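Local coordinates for StiE protein (Stigmatella aurantiaca, PDB 6ECX) that acts as the O-methyltransferase domain of a polyketide synthase, binding S-adenosylmethionine as the methyl donor, at residues Lys114-Thr119 and Asp152-Tyr157; Trp40-Glu45 and Gln73-Arg78; Ser51-Val56 and Ala248-Ala253. All blocks are in the same frame, centred on the assembly; numbering follows the deposited sequence.

How the interactions relate
Interactions 1 and 2 approach the same S-adenosylmethionine from different parts of the domain. In interaction 1, Y118 and T119 of segment 114-119 belong to the pocket of the cofactor's ribose and adenine; in interaction 2, R77 of helix 64-80 meets its carboxylate. Their centres are 26 Å apart, on opposite sides of the chain's centre, and their nearest atoms are about 12 Å apart. Interaction 3 lies away from the cofactor, with its centre 37 Å from that of interaction 1. It is joined directly to interaction 2, where W40 and W52 meet edge-to-face and W40 CB lies 3.3 Å from W52 NE1. Helix 52-57 and helix 64-80 also follow each other in the chain.

Interaction 1. Residues Lys114-Thr119 and Asp152-Tyr157; sequences KLDGYT and DFPGMY. With SAM (S-adenosylmethionine), chain B; GOL (glycerol), chain E.
D116 and Y118 both turn their CG anti to the carbonyl carbon (chi1 -64° and -83°), and since both leave strand 114-119 on the side facing 152-157, a carboxylate and a phenol reach that loop together. The strand belongs to the Rossmann-like sheet of a class I methyltransferase, and the loop runs into strand 157-163. Strand 91-94 lies between these two strands, and its M93 is touched by both Y118 and F153.

At the far edge of the Y118 ring, OH gives a hydrogen bond to the backbone O of D152; at 2.4 Å it is very short, and the exact length deserves caution. A second partner of this hydroxyl is R146. P154 approaches Y118 from the opposite direction and brings its CD to 3.3 Å from Y118 OH, while the F153 ring lies obliquely against the Y118 ring, CD1 3.7 Å from Y118 CE2. Tyrosine suits this place because its ring packs against phenylalanine and proline while its hydroxyl can reach the D152 carbonyl and R146.

Aspartate suits its place because its two oxygens take different partners. Y157 OH donates to D116 OD2 over 2.6 Å, and OD2 receives it on its anti lone pair, away from OD1, with the carboxylate plane nearly perpendicular to the ring (89°). OD1 forms a salt bridge with R142, which would probably favour the ionised form; R142 also bonds to P154 O, tying loop and strand together. T119 belongs to the cofactor pocket, its OG1 2.8 Å from O2' of S-adenosylmethionine. A glycerol, probably from the crystallisation liquor, sits over one face of Y157, and its O3 donates to D116 OD2 at 2.7 Å.

Interaction 2. Residues Trp40-Glu45 and Gln73-Arg78; sequences WGVFQE and QRELRR. With SAM (S-adenosylmethionine), chain B.
E75 leans on V42 with the aliphatic part of its side chain and keeps its charge beyond the contact. Its CB points from helix 64-80 toward 40-45, and CG, anti to the backbone N (chi1 171°), lies 3.7 Å from both CB and CG1 of V42. A bend at chi2 (68°) then swings CD aside, past the amide of Q44. At the tip, R78 grips the carboxylate side-on: R78 NE meets OE1 at 2.8 Å and R78 NH2 meets OE2 at 3.0 Å, while Y315 OH also bonds to OE2. Glutamate thus offers methylene to valine and a carboxylate to arginine one helical turn on.

The other V42 branch, CG2, packs 4.0 Å from L76 CD1. G41 lets the backbones come close, its CA 4.3 Å from that of Q73, though its buried N finds no partner. Q73 runs alongside W40 and gives its amide NE2 to T39 O. R77 binds S-adenosylmethionine, its NH2 at the guanidinium edge 2.9 Å from the cofactor's O, and is also salt-bridged to D102. Segment 40-45 packs against helix 64-80 and also meets helix 235-242, where V42 touches E237, and L76 continues inward to Y285 and L287 of strand 283-292.

Interaction 3. Residues Ser51-Val56 and Ala248-Ala253; sequences SWIRTV and AAQFEA
Helices 52-56 and 248-253 run nearly parallel, 19° between their directions, with axes 10.1 Å apart at closest approach. I53 and R54 come nearest to F251 and Q250, but no backbones touch; side chains bridge the gap, above all the long one of Q250.

S51 is the N-cap of its helix. Its OG, anti to the backbone N (chi1 167°), accepts from R54 N at 3.0 Å and donates to Q250 OE1 at 2.6 Å, within the carbonyl plane of the amide. A serine hydroxyl can do both at once, so the cap of one helix is fastened to a side chain of helix 247-255, far along the chain. N244 donates to the same OE1, giving this oxygen two donors.

R54 extends from CG to NE across Q250 at about a right angle and lays its guanidinium flat on the amide, the planes only 10° apart. Q250 NE2 sits over one guanidinium face, toward its rim, 3.3 Å from R54 NH1. As both nitrogens are donors, this is stacking of two flat groups and not a bond. I53 CG2 lies 3.4 Å from Q250 OE1; the apolar contact is that of I53 CD1 at the edge of the F251 ring, 4.5 Å from CD2.

I53 and F251 both rest on F268 of helix 263-280, which lies against both helices, while W52 packs on L69 of helix 64-80 and on C241 and L242 of helix 235-242.

Interaction 1. Residues Lys114-Thr119 and Asp152-Tyr157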
loop_
_atom_site.group_PDB
_atom_site.type_symbol
_atom_site.label_atom_id
_atom_site.label_comp_id
_atom_site.label_asym_id
_atom_site.label_seq_id
_atom_site.Cartn_x
_atom_site.Cartn_y
_atom_site.Cartn_z
ATOM N N LYS A 114 14.473 2.025 14.033
ATOM C CA LYS A 114 13.441 1.696 15.010
ATOM C C LYS A 114 12.091 1.833 14.314
ATOM O O LYS A 114 11.824 2.862 13.688
ATOM C CB LYS A 114 13.487 2.635 16.222
ATOM C CG LYS A 114 14.845 2.738 16.917
ATOM C CD LYS A 114 14.932 1.789 18.121
ATOM C CE LYS A 114 16.240 1.951 18.888
ATOM N NZ LYS A 114 16.290 1.074 20.088
ATOM N N LEU A 115 11.238 0.813 14.421
ATOM C CA LEU A 115 10.015 0.778 13.619
ATOM C C LEU A 115 8.830 0.357 14.475
ATOM O O LEU A 115 8.941 -0.565 15.286
ATOM C CB LEU A 115 10.156 -0.184 12.423
ATOM C CG LEU A 115 11.459 -0.094 11.599
ATOM C CD1 LEU A 115 12.554 -1.035 12.139
ATOM C CD2 LEU A 115 11.170 -0.416 10.166
ATOM N N ASP A 116 7.708 1.057 14.319
ATOM C CA ASP A 116 6.464 0.707 14.996
ATOM C C ASP A 116 5.397 0.379 13.964
ATOM O O ASP A 116 5.354 0.977 12.888
ATOM C CB ASP A 116 5.976 1.857 15.893
ATOM C CG ASP A 116 6.954 2.154 17.029
ATOM O OD1 ASP A 116 7.495 1.173 17.570
ATOM O OD2 ASP A 116 7.202 3.344 17.357
ATOM N N GLY A 117 4.529 -0.566 14.289
ATOM C CA GLY A 117 3.414 -0.905 13.416
ATOM C C GLY A 117 2.101 -0.875 14.168
ATOM O O GLY A 117 2.035 -1.267 15.337
ATOM N N TYR A 118 1.057 -0.385 13.494
ATOM C CA TYR A 118 -0.321 -0.474 13.978
ATOM C C TYR A 118 -1.123 -1.362 13.039
ATOM O O TYR A 118 -1.004 -1.250 11.813
ATOM C CB TYR A 118 -1.025 0.894 14.026
ATOM C CG TYR A 118 -0.807 1.781 15.234
ATOM C CD1 TYR A 118 0.150 1.487 16.185
ATOM C CD2 TYR A 118 -1.565 2.948 15.399
ATOM C CE1 TYR A 118 0.338 2.306 17.271
ATOM C CE2 TYR A 118 -1.378 3.776 16.492
ATOM C CZ TYR A 118 -0.421 3.437 17.430
ATOM O OH TYR A 118 -0.212 4.233 18.537
ATOM N N THR A 119 -1.944 -2.235 13.610
ATOM C CA THR A 119 -2.977 -2.929 12.856
ATOM C C THR A 119 -4.200 -3.065 13.750
ATOM O O THR A 119 -4.077 -3.186 14.969
ATOM C CB THR A 119 -2.511 -4.315 12.376
ATOM O OG1 THR A 119 -3.586 -4.990 11.704
ATOM C CG2 THR A 119 -2.050 -5.159 13.553
ATOM N N ASP A 152 -3.217 7.894 18.666
ATOM C CA ASP A 152 -1.984 8.575 18.288
ATOM C C ASP A 152 -0.867 7.570 18.052
ATOM O O ASP A 152 -0.724 6.590 18.790
ATOM C CB ASP A 152 -1.568 9.569 19.370
ATOM C CG ASP A 152 -2.274 10.900 19.233
ATOM O OD1 ASP A 152 -3.143 11.019 18.343
ATOM O OD2 ASP A 152 -1.956 11.827 20.006
ATOM N N PHE A 153 -0.093 7.802 16.995
ATOM C CA PHE A 153 1.124 7.040 16.803
ATOM C C PHE A 153 2.048 7.258 18.004
ATOM O O PHE A 153 1.994 8.308 18.654
ATOM C CB PHE A 153 1.800 7.457 15.498
ATOM C CG PHE A 153 0.951 7.216 14.281
ATOM C CD1 PHE A 153 0.268 6.012 14.121
ATOM C CD2 PHE A 153 0.813 8.202 13.300
ATOM C CE1 PHE A 153 -0.525 5.785 12.991
ATOM C CE2 PHE A 153 0.026 7.982 12.180
ATOM C CZ PHE A 153 -0.641 6.766 12.019
ATOM N N PRO A 154 2.863 6.263 18.366
ATOM C CA PRO A 154 3.581 6.291 19.646
ATOM C C PRO A 154 5.004 6.827 19.542
ATOM O O PRO A 154 5.957 6.213 20.036
ATOM C CB PRO A 154 3.567 4.822 20.069
ATOM C CG PRO A 154 3.653 4.079 18.777
ATOM C CD PRO A 154 2.933 4.926 17.737
ATOM N N GLY A 155 5.165 7.974 18.895
ATOM C CA GLY A 155 6.484 8.544 18.734
ATOM C C GLY A 155 6.501 9.581 17.627
ATOM O O GLY A 155 5.460 9.972 17.089
ATOM N N MET A 156 7.717 9.992 17.282
ATOM C CA MET A 156 7.964 10.988 16.248
ATOM C C MET A 156 8.835 10.334 15.182
ATOM O O MET A 156 9.924 9.836 15.490
ATOM C CB MET A 156 8.636 12.225 16.855
ATOM C CG MET A 156 8.843 13.371 15.890
ATOM S SD MET A 156 7.295 14.013 15.213
ATOM C CE MET A 156 6.529 14.688 16.684
ATOM N N TYR A 157 8.355 10.323 13.936
ATOM C CA TYR A 157 8.914 9.471 12.895
ATOM C C TYR A 157 9.556 10.281 11.777
ATOM O O TYR A 157 9.247 11.457 11.564
ATOM C CB TYR A 157 7.816 8.548 12.333
ATOM C CG TYR A 157 7.256 7.689 13.440
ATOM C CD1 TYR A 157 7.919 6.532 13.844
ATOM C CD2 TYR A 157 6.126 8.081 14.146
ATOM C CE1 TYR A 157 7.452 5.758 14.918
ATOM C CE2 TYR A 157 5.644 7.312 15.211
ATOM C CZ TYR A 157 6.301 6.148 15.574
ATOM O OH TYR A 157 5.821 5.397 16.616
HETATM N N SAM B . 0.590 -2.869 4.479
HETATM C CA SAM B . 0.488 -4.318 4.590
HETATM C C SAM B . 1.057 -4.999 3.353
HETATM O O SAM B . 1.286 -4.325 2.353
HETATM O OXT SAM B . 1.305 -6.208 3.318
HETATM C CB SAM B . -0.960 -4.725 4.800
HETATM C CG SAM B . -1.939 -4.126 3.798
HETATM S SD SAM B . -3.586 -4.849 4.027
HETATM C CE SAM B . -4.229 -4.778 2.335
HETATM C "C5'" SAM B . -4.461 -3.559 4.949
HETATM C "C4'" SAM B . -3.971 -3.428 6.393
HETATM O "O4'" SAM B . -4.437 -2.241 7.017
HETATM C "C3'" SAM B . -4.384 -4.563 7.325
HETATM O "O3'" SAM B . -3.218 -4.916 8.047
HETATM C "C2'" SAM B . -5.384 -3.934 8.287
HETATM O "O2'" SAM B . -5.383 -4.501 9.583
HETATM C "C1'" SAM B . -4.858 -2.507 8.342
HETATM N N9 SAM B . -5.823 -1.476 8.773
HETATM C C8 SAM B . -7.040 -1.206 8.195
HETATM N N7 SAM B . -7.606 -0.163 8.855
HETATM C C5 SAM B . -6.780 0.232 9.850
HETATM C C6 SAM B . -6.864 1.227 10.807
HETATM N N6 SAM B . -7.929 2.025 10.875
HETATM N N1 SAM B . -5.829 1.404 11.712
HETATM C C2 SAM B . -4.714 0.601 11.658
HETATM N N3 SAM B . -4.640 -0.386 10.697
HETATM C C4 SAM B . -5.650 -0.580 9.808
HETATM C C1 GOL E . 10.033 7.497 17.724
HETATM O O1 GOL E . 10.141 8.465 18.727
HETATM C C2 GOL E . 10.480 6.132 18.303
HETATM O O2 GOL E . 9.776 5.806 19.454
HETATM C C3 GOL E . 10.252 5.109 17.135
HETATM O O3 GOL E . 9.844 3.896 17.698
#

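Interaction 2. Residues Trp40-Glu45 and Gln73-Arg78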
loop_
_atom_site.group_PDB
_atom_site.type_symbol
_atom_site.label_atom_id
_atom_site.label_comp_id
_atom_site.label_asym_id
_atom_site.label_seq_id
_atom_site.Cartn_x
_atom_site.Cartn_y
_atom_site.Cartn_z
ATOM N N TRP A 40 -0.071 -7.037 -4.123
ATOM C CA TRP A 40 0.245 -7.945 -5.215
ATOM C C TRP A 40 0.634 -7.128 -6.439
ATOM O O TRP A 40 -0.103 -6.219 -6.836
ATOM C CB TRP A 40 -0.940 -8.883 -5.446
ATOM C CG TRP A 40 -1.214 -9.679 -4.175
ATOM C CD1 TRP A 40 -0.476 -10.725 -3.702
ATOM C CD2 TRP A 40 -2.246 -9.447 -3.194
ATOM N NE1 TRP A 40 -0.991 -11.176 -2.511
ATOM C CE2 TRP A 40 -2.077 -10.412 -2.177
ATOM C CE3 TRP A 40 -3.303 -8.533 -3.085
ATOM C CZ2 TRP A 40 -2.924 -10.489 -1.070
ATOM C CZ3 TRP A 40 -4.141 -8.612 -1.980
ATOM C CH2 TRP A 40 -3.946 -9.583 -0.991
ATOM N N GLY A 41 1.777 -7.481 -7.047
ATOM C CA GLY A 41 2.671 -6.494 -7.632
ATOM C C GLY A 41 2.840 -6.247 -9.122
ATOM O O GLY A 41 1.924 -6.426 -9.925
ATOM N N VAL A 42 4.044 -5.800 -9.483
ATOM C CA VAL A 42 4.323 -5.162 -10.765
ATOM C C VAL A 42 4.790 -6.217 -11.764
ATOM O O VAL A 42 5.906 -6.738 -11.666
ATOM C CB VAL A 42 5.360 -4.038 -10.603
ATOM C CG1 VAL A 42 5.882 -3.555 -11.947
ATOM C CG2 VAL A 42 4.760 -2.879 -9.818
ATOM N N PHE A 43 3.926 -6.547 -12.719
ATOM C CA PHE A 43 4.298 -7.341 -13.886
ATOM C C PHE A 43 4.600 -6.366 -15.018
ATOM O O PHE A 43 3.695 -5.688 -15.514
ATOM C CB PHE A 43 3.181 -8.305 -14.291
ATOM C CG PHE A 43 3.194 -9.626 -13.552
ATOM C CD1 PHE A 43 3.347 -9.677 -12.182
ATOM C CD2 PHE A 43 3.016 -10.818 -14.237
ATOM C CE1 PHE A 43 3.348 -10.889 -11.508
ATOM C CE2 PHE A 43 3.010 -12.031 -13.558
ATOM C CZ PHE A 43 3.182 -12.064 -12.198
ATOM N N GLN A 44 5.873 -6.289 -15.425
ATOM C CA GLN A 44 6.235 -5.373 -16.503
ATOM C C GLN A 44 5.505 -5.740 -17.790
ATOM O O GLN A 44 5.118 -4.858 -18.570
ATOM C CB GLN A 44 7.753 -5.367 -16.718
ATOM C CG GLN A 44 8.578 -4.983 -15.488
ATOM C CD GLN A 44 9.004 -6.190 -14.662
ATOM O OE1 GLN A 44 8.391 -7.257 -14.736
ATOM N NE2 GLN A 44 10.069 -6.025 -13.879
ATOM N N GLU A 45 5.297 -7.036 -18.020
ATOM C CA GLU A 45 4.507 -7.527 -19.140
ATOM C C GLU A 45 3.632 -8.681 -18.666
ATOM O O GLU A 45 3.903 -9.314 -17.641
ATOM C CB GLU A 45 5.390 -7.993 -20.315
ATOM C CG GLU A 45 6.154 -6.884 -21.026
ATOM C CD GLU A 45 5.242 -5.863 -21.690
ATOM O OE1 GLU A 45 4.093 -6.223 -22.029
ATOM O OE2 GLU A 45 5.675 -4.699 -21.865
ATOM N N GLN A 73 6.181 -8.476 -6.267
ATOM C CA GLN A 73 5.863 -7.750 -5.048
ATOM C C GLN A 73 7.071 -6.971 -4.551
ATOM O O GLN A 73 6.926 -5.840 -4.070
ATOM C CB GLN A 73 5.365 -8.713 -3.968
ATOM C CG GLN A 73 3.961 -9.276 -4.236
ATOM C CD GLN A 73 3.596 -10.409 -3.291
ATOM O OE1 GLN A 73 4.403 -11.304 -3.045
ATOM N NE2 GLN A 73 2.384 -10.368 -2.747
ATOM N N ARG A 74 8.264 -7.570 -4.644
ATOM C CA ARG A 74 9.486 -6.838 -4.340
ATOM C C ARG A 74 9.669 -5.655 -5.288
ATOM O O ARG A 74 10.136 -4.582 -4.877
ATOM C CB ARG A 74 10.688 -7.778 -4.399
ATOM C CG ARG A 74 10.761 -8.723 -3.214
ATOM C CD ARG A 74 12.102 -9.436 -3.144
ATOM N NE ARG A 74 12.202 -10.517 -4.119
ATOM C CZ ARG A 74 11.713 -11.738 -3.926
ATOM N NH1 ARG A 74 11.085 -12.035 -2.795
ATOM N NH2 ARG A 74 11.846 -12.661 -4.864
ATOM N N GLU A 75 9.286 -5.823 -6.554
ATOM C CA GLU A 75 9.399 -4.731 -7.515
ATOM C C GLU A 75 8.459 -3.575 -7.171
ATOM O O GLU A 75 8.827 -2.402 -7.310
ATOM C CB GLU A 75 9.118 -5.261 -8.920
ATOM C CG GLU A 75 8.990 -4.188 -9.995
ATOM C CD GLU A 75 10.294 -3.464 -10.301
ATOM O OE1 GLU A 75 11.347 -3.829 -9.732
ATOM O OE2 GLU A 75 10.251 -2.521 -11.125
ATOM N N LEU A 76 7.234 -3.883 -6.732
ATOM C CA LEU A 76 6.349 -2.829 -6.244
ATOM C C LEU A 76 7.015 -2.047 -5.116
ATOM O O LEU A 76 7.010 -0.807 -5.107
ATOM C CB LEU A 76 5.027 -3.438 -5.772
ATOM C CG LEU A 76 4.015 -2.450 -5.196
ATOM C CD1 LEU A 76 3.211 -1.812 -6.317
ATOM C CD2 LEU A 76 3.096 -3.181 -4.248
ATOM N N ARG A 77 7.636 -2.769 -4.177
ATOM C CA ARG A 77 8.338 -2.132 -3.067
ATOM C C ARG A 77 9.528 -1.296 -3.545
ATOM O O ARG A 77 9.785 -0.211 -3.007
ATOM C CB ARG A 77 8.826 -3.194 -2.087
ATOM C CG ARG A 77 7.994 -3.333 -0.829
ATOM C CD ARG A 77 6.743 -4.109 -1.099
ATOM N NE ARG A 77 5.863 -4.167 0.067
ATOM C CZ ARG A 77 4.679 -4.766 0.058
ATOM N NH1 ARG A 77 4.254 -5.348 -1.056
ATOM N NH2 ARG A 77 3.924 -4.779 1.146
ATOM N N ARG A 78 10.298 -1.813 -4.512
ATOM C CA ARG A 78 11.444 -1.073 -5.032
ATOM C C ARG A 78 11.009 0.299 -5.532
ATOM O O ARG A 78 11.631 1.314 -5.205
ATOM C CB ARG A 78 12.139 -1.866 -6.148
ATOM C CG ARG A 78 13.490 -1.277 -6.595
ATOM C CD ARG A 78 14.105 -2.079 -7.748
ATOM N NE ARG A 78 13.311 -1.944 -8.969
ATOM C CZ ARG A 78 13.553 -1.050 -9.922
ATOM N NH1 ARG A 78 14.579 -0.216 -9.804
ATOM N NH2 ARG A 78 12.767 -0.984 -10.988
HETATM N N SAM B . 0.590 -2.869 4.479
HETATM C CA SAM B . 0.488 -4.318 4.590
HETATM C C SAM B . 1.057 -4.999 3.353
HETATM O O SAM B . 1.286 -4.325 2.353
HETATM O OXT SAM B . 1.305 -6.208 3.318
HETATM C CB SAM B . -0.960 -4.725 4.800
HETATM C CG SAM B . -1.939 -4.126 3.798
HETATM S SD SAM B . -3.586 -4.849 4.027
HETATM C CE SAM B . -4.229 -4.778 2.335
HETATM C "C5'" SAM B . -4.461 -3.559 4.949
HETATM C "C4'" SAM B . -3.971 -3.428 6.393
HETATM O "O4'" SAM B . -4.437 -2.241 7.017
HETATM C "C3'" SAM B . -4.384 -4.563 7.325
HETATM O "O3'" SAM B . -3.218 -4.916 8.047
HETATM C "C2'" SAM B . -5.384 -3.934 8.287
HETATM O "O2'" SAM B . -5.383 -4.501 9.583
HETATM C "C1'" SAM B . -4.858 -2.507 8.342
HETATM N N9 SAM B . -5.823 -1.476 8.773
HETATM C C8 SAM B . -7.040 -1.206 8.195
HETATM N N7 SAM B . -7.606 -0.163 8.855
HETATM C C5 SAM B . -6.780 0.232 9.850
HETATM C C6 SAM B . -6.864 1.227 10.807
HETATM N N6 SAM B . -7.929 2.025 10.875
HETATM N N1 SAM B . -5.829 1.404 11.712
HETATM C C2 SAM B . -4.714 0.601 11.658
HETATM N N3 SAM B . -4.640 -0.386 10.697
HETATM C C4 SAM B . -5.650 -0.580 9.808
#

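Interaction 3. Residues Ser51-Val56 and Ala248-Ala253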
loop_
_atom_site.group_PDB
_atom_site.type_symbol
_atom_site.label_atom_id
_atom_site.label_comp_id
_atom_site.label_asym_id
_atom_site.label_seq_id
_atom_site.Cartn_x
_atom_site.Cartn_y
_atom_site.Cartn_z
ATOM N N SER A 51 -1.070 -17.377 -13.369
ATOM C CA SER A 51 -2.399 -17.238 -12.787
ATOM C C SER A 51 -2.217 -16.736 -11.362
ATOM O O SER A 51 -1.828 -17.500 -10.472
ATOM C CB SER A 51 -3.155 -18.557 -12.818
ATOM O OG SER A 51 -4.301 -18.468 -12.002
ATOM N N TRP A 52 -2.472 -15.445 -11.160
ATOM C CA TRP A 52 -2.452 -14.893 -9.812
ATOM C C TRP A 52 -3.436 -15.630 -8.908
ATOM O O TRP A 52 -3.144 -15.890 -7.734
ATOM C CB TRP A 52 -2.766 -13.400 -9.871
ATOM C CG TRP A 52 -2.775 -12.746 -8.545
ATOM C CD1 TRP A 52 -1.694 -12.286 -7.852
ATOM C CD2 TRP A 52 -3.924 -12.471 -7.736
ATOM N NE1 TRP A 52 -2.099 -11.742 -6.655
ATOM C CE2 TRP A 52 -3.463 -11.844 -6.559
ATOM C CE3 TRP A 52 -5.295 -12.703 -7.886
ATOM C CZ2 TRP A 52 -4.327 -11.439 -5.538
ATOM C CZ3 TRP A 52 -6.154 -12.302 -6.870
ATOM C CH2 TRP A 52 -5.665 -11.675 -5.712
ATOM N N ILE A 53 -4.593 -16.008 -9.450
ATOM C CA ILE A 53 -5.616 -16.638 -8.623
ATOM C C ILE A 53 -5.152 -18.017 -8.156
ATOM O O ILE A 53 -5.328 -18.377 -6.989
ATOM C CB ILE A 53 -6.964 -16.680 -9.377
ATOM C CG1 ILE A 53 -8.124 -16.911 -8.407
ATOM C CG2 ILE A 53 -6.981 -17.713 -10.501
ATOM C CD1 ILE A 53 -8.409 -15.688 -7.564
ATOM N N ARG A 54 -4.510 -18.792 -9.037
ATOM C CA ARG A 54 -4.044 -20.116 -8.631
ATOM C C ARG A 54 -2.860 -20.008 -7.678
ATOM O O ARG A 54 -2.758 -20.778 -6.714
ATOM C CB ARG A 54 -3.677 -20.961 -9.860
ATOM C CG ARG A 54 -4.852 -21.316 -10.753
ATOM C CD ARG A 54 -4.457 -22.193 -11.941
ATOM N NE ARG A 54 -5.620 -22.934 -12.434
ATOM C CZ ARG A 54 -5.670 -23.618 -13.576
ATOM N NH1 ARG A 54 -4.624 -23.666 -14.386
ATOM N NH2 ARG A 54 -6.786 -24.247 -13.915
ATOM N N THR A 55 -1.964 -19.051 -7.922
ATOM C CA THR A 55 -0.791 -18.902 -7.067
ATOM C C THR A 55 -1.186 -18.547 -5.638
ATOM O O THR A 55 -0.618 -19.082 -4.677
ATOM C CB THR A 55 0.146 -17.837 -7.643
ATOM O OG1 THR A 55 0.684 -18.302 -8.887
ATOM C CG2 THR A 55 1.282 -17.552 -6.680
ATOM N N VAL A 56 -2.170 -17.660 -5.478
ATOM C CA VAL A 56 -2.541 -17.182 -4.152
ATOM C C VAL A 56 -3.254 -18.250 -3.326
ATOM O O VAL A 56 -3.227 -18.190 -2.091
ATOM C CB VAL A 56 -3.383 -15.896 -4.306
ATOM C CG1 VAL A 56 -3.945 -15.426 -2.974
ATOM C CG2 VAL A 56 -2.530 -14.804 -4.904
ATOM N N ALA A 248 -12.552 -17.270 -15.436
ATOM C CA ALA A 248 -13.858 -17.814 -15.087
ATOM C C ALA A 248 -13.757 -19.292 -14.723
ATOM O O ALA A 248 -14.110 -19.697 -13.609
ATOM C CB ALA A 248 -14.838 -17.602 -16.245
ATOM N N ALA A 249 -13.268 -20.117 -15.652
ATOM C CA ALA A 249 -13.128 -21.542 -15.365
ATOM C C ALA A 249 -12.029 -21.822 -14.345
ATOM O O ALA A 249 -12.054 -22.879 -13.710
ATOM C CB ALA A 249 -12.858 -22.320 -16.651
ATOM N N GLN A 250 -11.067 -20.912 -14.166
ATOM C CA GLN A 250 -10.091 -21.119 -13.102
ATOM C C GLN A 250 -10.712 -20.881 -11.729
ATOM O O GLN A 250 -10.480 -21.660 -10.797
ATOM C CB GLN A 250 -8.867 -20.218 -13.302
ATOM C CG GLN A 250 -7.968 -20.665 -14.440
ATOM C CD GLN A 250 -6.548 -20.166 -14.316
ATOM O OE1 GLN A 250 -6.221 -19.384 -13.422
ATOM N NE2 GLN A 250 -5.685 -20.627 -15.219
ATOM N N PHE A 251 -11.518 -19.824 -11.597
ATOM C CA PHE A 251 -12.091 -19.487 -10.300
ATOM C C PHE A 251 -13.112 -20.522 -9.842
ATOM O O PHE A 251 -13.217 -20.789 -8.640
ATOM C CB PHE A 251 -12.729 -18.099 -10.355
ATOM C CG PHE A 251 -13.372 -17.677 -9.066
ATOM C CD1 PHE A 251 -14.745 -17.777 -8.894
ATOM C CD2 PHE A 251 -12.604 -17.188 -8.024
ATOM C CE1 PHE A 251 -15.339 -17.394 -7.707
ATOM C CE2 PHE A 251 -13.190 -16.802 -6.836
ATOM C CZ PHE A 251 -14.561 -16.904 -6.678
ATOM N N GLU A 252 -13.874 -21.103 -10.771
ATOM C CA GLU A 252 -14.820 -22.148 -10.393
ATOM C C GLU A 252 -14.099 -23.365 -9.831
ATOM O O GLU A 252 -14.564 -23.983 -8.866
ATOM C CB GLU A 252 -15.669 -22.559 -11.592
ATOM C CG GLU A 252 -16.421 -21.432 -12.259
ATOM C CD GLU A 252 -17.355 -21.945 -13.336
ATOM O OE1 GLU A 252 -17.906 -23.052 -13.161
ATOM O OE2 GLU A 252 -17.526 -21.251 -14.360
ATOM N N ALA A 253 -12.959 -23.726 -10.428
ATOM C CA ALA A 253 -12.239 -24.924 -10.007
ATOM C C ALA A 253 -11.746 -24.793 -8.572
ATOM O O ALA A 253 -11.872 -25.726 -7.773
ATOM C CB ALA A 253 -11.074 -25.199 -10.959
#